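UDP-glucose 6-dehydrogenase (Pyrobaculum islandicum, PDB 3VTF) probably oxidises UDP-glucose to UDP-glucuronate in two NAD-dependent steps, as a member of the UDP-glucose/GDP-mannose dehydrogenase family. Local coordinates at residues R46-D51 with R84-E89; G337-A342 with V404-A409. All blocks are in the same frame, centred on the assembly; numbering follows the deposited sequence.

Both contacts join neighbouring parallel strands of an alpha/beta domain, but in different domains. Contact 1 lies in the NAD-binding domain and contact 2 in the UDP-binding domain. Their centres are about 38 Å apart, on opposite sides of the chain's centre. Contact 1 joins the edge strand 85-87 to strand 46-50 and is only partly buried. One face is packed with apolar side chains; the other carries a valine, a serine with its water, and an arginine. Contact 2 pairs strands 335-339 and 403-406 in the middle of their sheet. It is wholly buried and mostly apolar. Its main polar side-chain bond comes beyond the strands, near the bound UDP-glucose.

Contact 1: R46-D51 with R84-E89; sequences RVVGYD and RLSFAE
Val47 and Leu85 pair at the edge of a Rossmann-type sheet, where strand 46-50 runs parallel to the outermost strand 85-87. Four backbone bonds alternate between the strands. Val47 N gives to Arg84 O at 2.8 Å, and Ser86 N to Val47 O. Gly49 N then gives to Ser86 O, and Ala88 N to Gly49 O at 2.9 Å.

On one face, Val47 CG1 touches Leu85 CD1 at 3.8 Å, the two side chains crossing at a slant. Phe87 lies beside Gly49, and a CB on this glycine would press tightly on the ring atom CD1. Helix 31-43 packs on Val47 and Leu85, while helices 54-61 and 72-81 pack on Phe87.

The other face is more polar. Val48 splits its branches: CG1, anti to the backbone N (chi1 -176°), meets Ala88 CB, and CG2 lies near Ser86 OG. CG2 also sits over one face of the Arg46 guanidinium, toward its rim. The NH1 of that group bonds to Ala97 O. A water gives a hydrogen bond to Val47 O and also bonds Ser86 OG at 3.0 Å.

Past the strands, Glu89 OE2 forms a salt bridge with Arg61. The Tyr50 ring turns its edge to the other segment, with Ala88 O in the ring plane and 3.3 Å from CD1.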
ATOM      1  N   ARG A  46       2.624  33.074  19.986  1.00 24.66           N
ATOM      2  CA  ARG A  46       3.522  33.203  21.117  1.00 25.09           C
ATOM      3  C   ARG A  46       3.680  31.823  21.668  1.00 28.42           C
ATOM      4  O   ARG A  46       2.661  31.104  21.928  1.00 26.54           O
ATOM      5  CB  ARG A  46       2.880  34.137  22.188  1.00 31.83           C
ATOM      6  CG  ARG A  46       3.736  34.332  23.440  1.00 31.26           C
ATOM      7  CD  ARG A  46       2.876  34.969  24.517  1.00 50.47           C
ATOM      8  NE  ARG A  46       3.560  34.939  25.812  1.00 62.72           N
ATOM      9  CZ  ARG A  46       3.213  34.147  26.805  1.00 56.67           C
ATOM     10  NH1 ARG A  46       2.171  33.349  26.658  1.00 64.69           N
ATOM     11  NH2 ARG A  46       3.910  34.168  27.929  1.00 62.66           N
ATOM     12  N   VAL A  47       4.932  31.401  21.778  1.00 23.75           N
ATOM     13  CA  VAL A  47       5.229  30.009  22.122  1.00 21.76           C
ATOM     14  C   VAL A  47       6.197  29.950  23.301  1.00 22.16           C
ATOM     15  O   VAL A  47       7.226  30.700  23.375  1.00 25.13           O
ATOM     16  CB  VAL A  47       5.860  29.236  20.932  1.00 21.22           C
ATOM     17  CG1 VAL A  47       6.278  27.795  21.319  1.00 22.30           C
ATOM     18  CG2 VAL A  47       4.925  29.242  19.745  1.00 23.34           C
ATOM     19  N   VAL A  48       5.896  29.063  24.234  1.00 20.52           N
ATOM     20  CA  VAL A  48       6.796  28.793  25.334  1.00 21.80           C
ATOM     21  C   VAL A  48       7.139  27.298  25.339  1.00 24.86           C
ATOM     22  O   VAL A  48       6.255  26.451  25.513  1.00 24.47           O
ATOM     23  CB  VAL A  48       6.174  29.207  26.722  1.00 24.47           C
ATOM     24  CG1 VAL A  48       7.218  28.977  27.817  1.00 27.02           C
ATOM     25  CG2 VAL A  48       5.687  30.669  26.716  1.00 27.36           C
ATOM     26  N   GLY A  49       8.402  26.952  25.159  1.00 23.98           N
ATOM     27  CA  GLY A  49       8.808  25.553  25.122  1.00 22.51           C
ATOM     28  C   GLY A  49       9.445  25.102  26.411  1.00 27.31           C
ATOM     29  O   GLY A  49       9.877  25.939  27.233  1.00 26.41           O
ATOM     30  N   TYR A  50       9.505  23.788  26.584  1.00 25.66           N
ATOM     31  CA  TYR A  50      10.205  23.215  27.756  1.00 26.46           C
ATOM     32  C   TYR A  50      10.597  21.822  27.398  1.00 26.85           C
ATOM     33  O   TYR A  50       9.836  21.109  26.691  1.00 25.42           O
ATOM     34  CB  TYR A  50       9.289  23.271  29.005  1.00 26.96           C
ATOM     35  CG  TYR A  50       9.991  22.698  30.196  1.00 29.94           C
ATOM     36  CD1 TYR A  50      10.945  23.475  30.911  1.00 30.28           C
ATOM     37  CD2 TYR A  50       9.807  21.364  30.561  1.00 26.81           C
ATOM     38  CE1 TYR A  50      11.637  22.921  32.011  1.00 31.24           C
ATOM     39  CE2 TYR A  50      10.514  20.796  31.647  1.00 28.81           C
ATOM     40  CZ  TYR A  50      11.419  21.617  32.356  1.00 29.60           C
ATOM     41  OH  TYR A  50      12.105  21.108  33.438  1.00 32.18           O
ATOM     42  N   ASP A  51      11.741  21.377  27.910  1.00 26.13           N
ATOM     43  CA  ASP A  51      12.144  19.994  27.814  1.00 25.30           C
ATOM     44  C   ASP A  51      12.744  19.531  29.145  1.00 29.79           C
ATOM     45  O   ASP A  51      13.319  20.359  29.899  1.00 27.14           O
ATOM     46  CB  ASP A  51      13.228  19.858  26.740  1.00 26.74           C
ATOM     47  CG  ASP A  51      13.507  18.438  26.377  1.00 29.08           C
ATOM     48  OD1 ASP A  51      12.838  17.920  25.467  1.00 28.08           O
ATOM     49  OD2 ASP A  51      14.429  17.820  26.941  1.00 29.46           O
ATOM     50  N   ARG A  84       8.860  36.071  19.765  1.00 29.54           N
ATOM     51  CA  ARG A  84       7.675  35.221  20.039  1.00 29.18           C
ATOM     52  C   ARG A  84       7.966  33.837  20.679  1.00 33.03           C
ATOM     53  O   ARG A  84       7.041  33.200  21.220  1.00 29.25           O
ATOM     54  CB  ARG A  84       6.780  35.072  18.783  1.00 29.44           C
ATOM     55  CG  ARG A  84       6.201  36.385  18.300  1.00 27.95           C
ATOM     56  CD  ARG A  84       5.006  36.173  17.422  1.00 32.26           C
ATOM     57  NE  ARG A  84       5.479  35.567  16.185  1.00 29.63           N
ATOM     58  CZ  ARG A  84       5.832  36.233  15.107  1.00 38.14           C
ATOM     59  NH1 ARG A  84       5.684  37.556  15.046  1.00 31.48           N
ATOM     60  NH2 ARG A  84       6.308  35.538  14.069  1.00 29.37           N
ATOM     61  N   LEU A  85       9.224  33.390  20.658  1.00 28.53           N
ATOM     62  CA  LEU A  85       9.590  32.105  21.220  1.00 27.90           C
ATOM     63  C   LEU A  85      10.417  32.252  22.446  1.00 31.00           C
ATOM     64  O   LEU A  85      11.475  32.871  22.375  1.00 29.47           O
ATOM     65  CB  LEU A  85      10.461  31.311  20.192  1.00 27.18           C
ATOM     66  CG  LEU A  85      11.053  29.949  20.576  1.00 28.73           C
ATOM     67  CD1 LEU A  85       9.895  28.991  21.063  1.00 25.74           C
ATOM     68  CD2 LEU A  85      11.738  29.319  19.339  1.00 21.91           C
ATOM     69  N   SER A  86      10.060  31.585  23.550  1.00 27.15           N
ATOM     70  CA  SER A  86      10.901  31.601  24.729  1.00 30.24           C
ATOM     71  C   SER A  86      10.867  30.231  25.337  1.00 33.73           C
ATOM     72  O   SER A  86      10.077  29.350  24.911  1.00 28.26           O
ATOM     73  CB  SER A  86      10.373  32.643  25.772  1.00 30.94           C
ATOM     74  OG  SER A  86       9.006  32.369  26.108  1.00 33.89           O
ATOM     75  N   PHE A  87      11.690  30.014  26.354  1.00 31.69           N
ATOM     76  CA  PHE A  87      11.653  28.723  27.030  1.00 29.82           C
ATOM     77  C   PHE A  87      11.482  28.857  28.542  1.00 39.88           C
ATOM     78  O   PHE A  87      12.077  29.790  29.148  1.00 33.53           O
ATOM     79  CB  PHE A  87      12.926  27.927  26.693  1.00 29.98           C
ATOM     80  CG  PHE A  87      13.087  27.700  25.243  1.00 29.36           C
ATOM     81  CD1 PHE A  87      12.495  26.577  24.628  1.00 27.76           C
ATOM     82  CD2 PHE A  87      13.714  28.659  24.433  1.00 31.49           C
ATOM     83  CE1 PHE A  87      12.599  26.406  23.245  1.00 31.66           C
ATOM     84  CE2 PHE A  87      13.838  28.474  23.044  1.00 31.71           C
ATOM     85  CZ  PHE A  87      13.292  27.347  22.453  1.00 27.37           C
ATOM     86  N   ALA A  88      10.717  27.939  29.168  1.00 33.06           N
ATOM     87  CA  ALA A  88      10.356  28.124  30.606  1.00 33.33           C
ATOM     88  C   ALA A  88      11.381  27.413  31.468  1.00 30.87           C
ATOM     89  O   ALA A  88      12.124  26.587  30.976  1.00 29.80           O
ATOM     90  CB  ALA A  88       8.935  27.616  30.953  1.00 26.77           C
ATOM     91  N   GLU A  89      11.362  27.715  32.778  1.00 33.64           N
ATOM     92  CA  GLU A  89      12.199  26.994  33.753  1.00 36.86           C
ATOM     93  C   GLU A  89      11.522  25.733  34.220  1.00 32.99           C
ATOM     94  O   GLU A  89      12.165  24.874  34.832  1.00 30.93           O
ATOM     95  CB  GLU A  89      12.474  27.905  34.994  1.00 41.16           C
ATOM     96  CG  GLU A  89      13.289  29.124  34.659  1.00 47.58           C
ATOM     97  CD  GLU A  89      14.647  28.714  34.111  1.00 58.61           C
ATOM     98  OE1 GLU A  89      15.275  27.746  34.613  1.00 57.53           O
ATOM     99  OE2 GLU A  89      15.090  29.349  33.137  1.00 63.43           O
TER
HETATM  100  O   HOH W   1       6.950  33.490  24.202  1.00 33.83           O

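Contact 2: G337-A342 with V404-A409; sequences GVLGLA and VIIATA
Strands 337-339 and 404-406 run parallel, 17° apart in direction, with axes 4.7 Å apart at their closest. Ile405 N bonds to Gly337 O, and Leu339 N to Ile405 O. Leu339 O then takes a bond from Ala407 N at 2.8 Å and a second, weak one from Thr408 N. This carbonyl thus holds the turn where strand 403-406 ends.

On one face, Leu339 lies across Val404. Its CG is 3.9 Å from Val404 CG2, and CD1 meets the same methyl. Val404 CG2 stands anti to its own backbone N, which brings it over the Gly337 carbonyl, 3.3 Å from the O. Gly337 has no side chain to compete there. Helix 394-400 packs on Leu339 and Val404. On the opposite face, Val338 CG1 touches Ala407 CB at 4.0 Å, and helix 354-364 packs on Val338 and Ile405.

Beyond the strands the two segments stay close. Gly340 has backbone angles that call for glycine, and a CB there would clash with Thr408 N. Its own O is buried without a polar partner, 3.6 Å from Ala407 CB. Thr408 points toward the other segment. With chi1 -50°, OG1 is anti to the carbonyl carbon and gives its proton to Ala342 O at 2.8 Å, in the carbonyl plane. A valine in place of Thr408 would probably leave Ala342 O without this donor and the 340-342 loop less firmly held.

Asp373 OD1 accepts bonds from both Leu341 N and Ala342 N. Thr408 lies about 6 Å, side chain to ligand, from the bound UDP-glucose. Its side chain is also near that of Lys344, which binds the UDP-glucose. Adjacent central strands ending in loops beside the nucleotide sugar are the usual arrangement of a Rossmann-like UDP-binding domain.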
ATOM      1  N   GLY A 337      33.439  -3.714   5.371  1.00 32.25           N
ATOM      2  CA  GLY A 337      32.981  -2.372   5.668  1.00 31.65           C
ATOM      3  C   GLY A 337      31.461  -2.218   5.666  1.00 34.47           C
ATOM      4  O   GLY A 337      30.720  -2.939   4.950  1.00 30.31           O
ATOM      5  N   VAL A 338      30.989  -1.203   6.384  1.00 28.72           N
ATOM      6  CA  VAL A 338      29.621  -0.812   6.259  1.00 26.20           C
ATOM      7  C   VAL A 338      29.654   0.626   5.871  1.00 26.21           C
ATOM      8  O   VAL A 338      30.127   1.453   6.653  1.00 29.80           O
ATOM      9  CB  VAL A 338      28.845  -0.979   7.598  1.00 26.16           C
ATOM     10  CG1 VAL A 338      27.421  -0.432   7.485  1.00 26.29           C
ATOM     11  CG2 VAL A 338      28.950  -2.402   8.089  1.00 25.50           C
ATOM     12  N   LEU A 339      29.056   0.938   4.715  1.00 26.93           N
ATOM     13  CA  LEU A 339      28.843   2.283   4.236  1.00 26.39           C
ATOM     14  C   LEU A 339      27.483   2.787   4.665  1.00 29.33           C
ATOM     15  O   LEU A 339      26.472   2.393   4.062  1.00 24.23           O
ATOM     16  CB  LEU A 339      28.975   2.410   2.701  1.00 25.59           C
ATOM     17  CG  LEU A 339      30.428   2.283   2.183  1.00 29.42           C
ATOM     18  CD1 LEU A 339      30.492   2.218   0.636  1.00 33.62           C
ATOM     19  CD2 LEU A 339      31.271   3.431   2.759  1.00 30.18           C
ATOM     20  N   GLY A 340      27.440   3.660   5.692  1.00 25.56           N
ATOM     21  CA  GLY A 340      26.159   4.269   6.079  1.00 24.22           C
ATOM     22  C   GLY A 340      25.743   3.740   7.474  1.00 28.55           C
ATOM     23  O   GLY A 340      25.632   2.540   7.661  1.00 27.09           O
ATOM     24  N   LEU A 341      25.581   4.649   8.450  1.00 26.16           N
ATOM     25  CA  LEU A 341      25.190   4.274   9.770  1.00 25.17           C
ATOM     26  C   LEU A 341      23.940   5.068  10.160  1.00 27.89           C
ATOM     27  O   LEU A 341      23.195   4.617  11.013  1.00 28.91           O
ATOM     28  CB  LEU A 341      26.312   4.608  10.754  1.00 26.23           C
ATOM     29  CG  LEU A 341      27.585   3.803  10.545  1.00 29.79           C
ATOM     30  CD1 LEU A 341      28.739   4.338  11.388  1.00 27.52           C
ATOM     31  CD2 LEU A 341      27.387   2.307  10.812  1.00 28.09           C
ATOM     32  N   ALA A 342      23.778   6.301   9.653  1.00 26.33           N
ATOM     33  CA  ALA A 342      22.529   7.051   9.889  1.00 28.43           C
ATOM     34  C   ALA A 342      21.347   6.210   9.385  1.00 28.66           C
ATOM     35  O   ALA A 342      21.491   5.474   8.414  1.00 24.55           O
ATOM     36  CB  ALA A 342      22.534   8.380   9.153  1.00 26.69           C
ATOM     37  N   VAL A 404      31.842  -5.250   1.299  1.00 30.85           N
ATOM     38  CA  VAL A 404      31.203  -4.078   1.866  1.00 27.02           C
ATOM     39  C   VAL A 404      29.643  -4.230   1.761  1.00 28.04           C
ATOM     40  O   VAL A 404      29.093  -4.836   0.840  1.00 25.22           O
ATOM     41  CB  VAL A 404      31.736  -2.762   1.220  1.00 28.95           C
ATOM     42  CG1 VAL A 404      31.207  -2.620  -0.191  1.00 29.56           C
ATOM     43  CG2 VAL A 404      31.241  -1.536   1.957  1.00 32.11           C
ATOM     44  N   ILE A 405      28.950  -3.657   2.729  1.00 27.49           N
ATOM     45  CA  ILE A 405      27.485  -3.606   2.670  1.00 25.79           C
ATOM     46  C   ILE A 405      27.144  -2.157   2.727  1.00 23.95           C
ATOM     47  O   ILE A 405      27.609  -1.447   3.661  1.00 27.24           O
ATOM     48  CB  ILE A 405      26.842  -4.345   3.899  1.00 26.49           C
ATOM     49  CG1 ILE A 405      27.062  -5.853   3.786  1.00 28.89           C
ATOM     50  CG2 ILE A 405      25.344  -4.036   3.955  1.00 23.55           C
ATOM     51  CD1 ILE A 405      26.736  -6.728   5.035  1.00 27.11           C
ATOM     52  N   ILE A 406      26.376  -1.722   1.742  1.00 22.91           N
ATOM     53  CA  ILE A 406      25.910  -0.357   1.629  1.00 23.86           C
ATOM     54  C   ILE A 406      24.584  -0.282   2.398  1.00 26.55           C
ATOM     55  O   ILE A 406      23.631  -0.925   1.988  1.00 22.80           O
ATOM     56  CB  ILE A 406      25.666   0.031   0.166  1.00 24.91           C
ATOM     57  CG1 ILE A 406      26.978  -0.161  -0.708  1.00 23.56           C
ATOM     58  CG2 ILE A 406      25.135   1.490   0.079  1.00 21.73           C
ATOM     59  CD1 ILE A 406      26.722   0.248  -2.192  1.00 23.32           C
ATOM     60  N   ALA A 407      24.533   0.509   3.479  1.00 24.46           N
ATOM     61  CA  ALA A 407      23.368   0.514   4.370  1.00 22.48           C
ATOM     62  C   ALA A 407      22.611   1.837   4.407  1.00 24.45           C
ATOM     63  O   ALA A 407      21.459   1.871   4.833  1.00 23.28           O
ATOM     64  CB  ALA A 407      23.810   0.068   5.816  1.00 23.56           C
ATOM     65  N   THR A 408      23.183   2.927   3.861  1.00 22.10           N
ATOM     66  CA  THR A 408      22.447   4.177   3.717  1.00 19.49           C
ATOM     67  C   THR A 408      22.939   4.846   2.415  1.00 22.66           C
ATOM     68  O   THR A 408      24.112   4.922   2.180  1.00 26.43           O
ATOM     69  CB  THR A 408      22.822   5.154   4.842  1.00 26.68           C
ATOM     70  OG1 THR A 408      22.736   4.508   6.111  1.00 27.65           O
ATOM     71  CG2 THR A 408      21.898   6.414   4.848  1.00 24.21           C
ATOM     72  N   ALA A 409      22.033   5.192   1.543  1.00 22.99           N
ATOM     73  CA  ALA A 409      22.413   5.717   0.211  1.00 27.31           C
ATOM     74  C   ALA A 409      22.744   7.209   0.349  1.00 26.52           C
ATOM     75  O   ALA A 409      22.012   8.033  -0.124  1.00 25.15           O
ATOM     76  CB  ALA A 409      21.270   5.529  -0.769  1.00 30.41           C
TER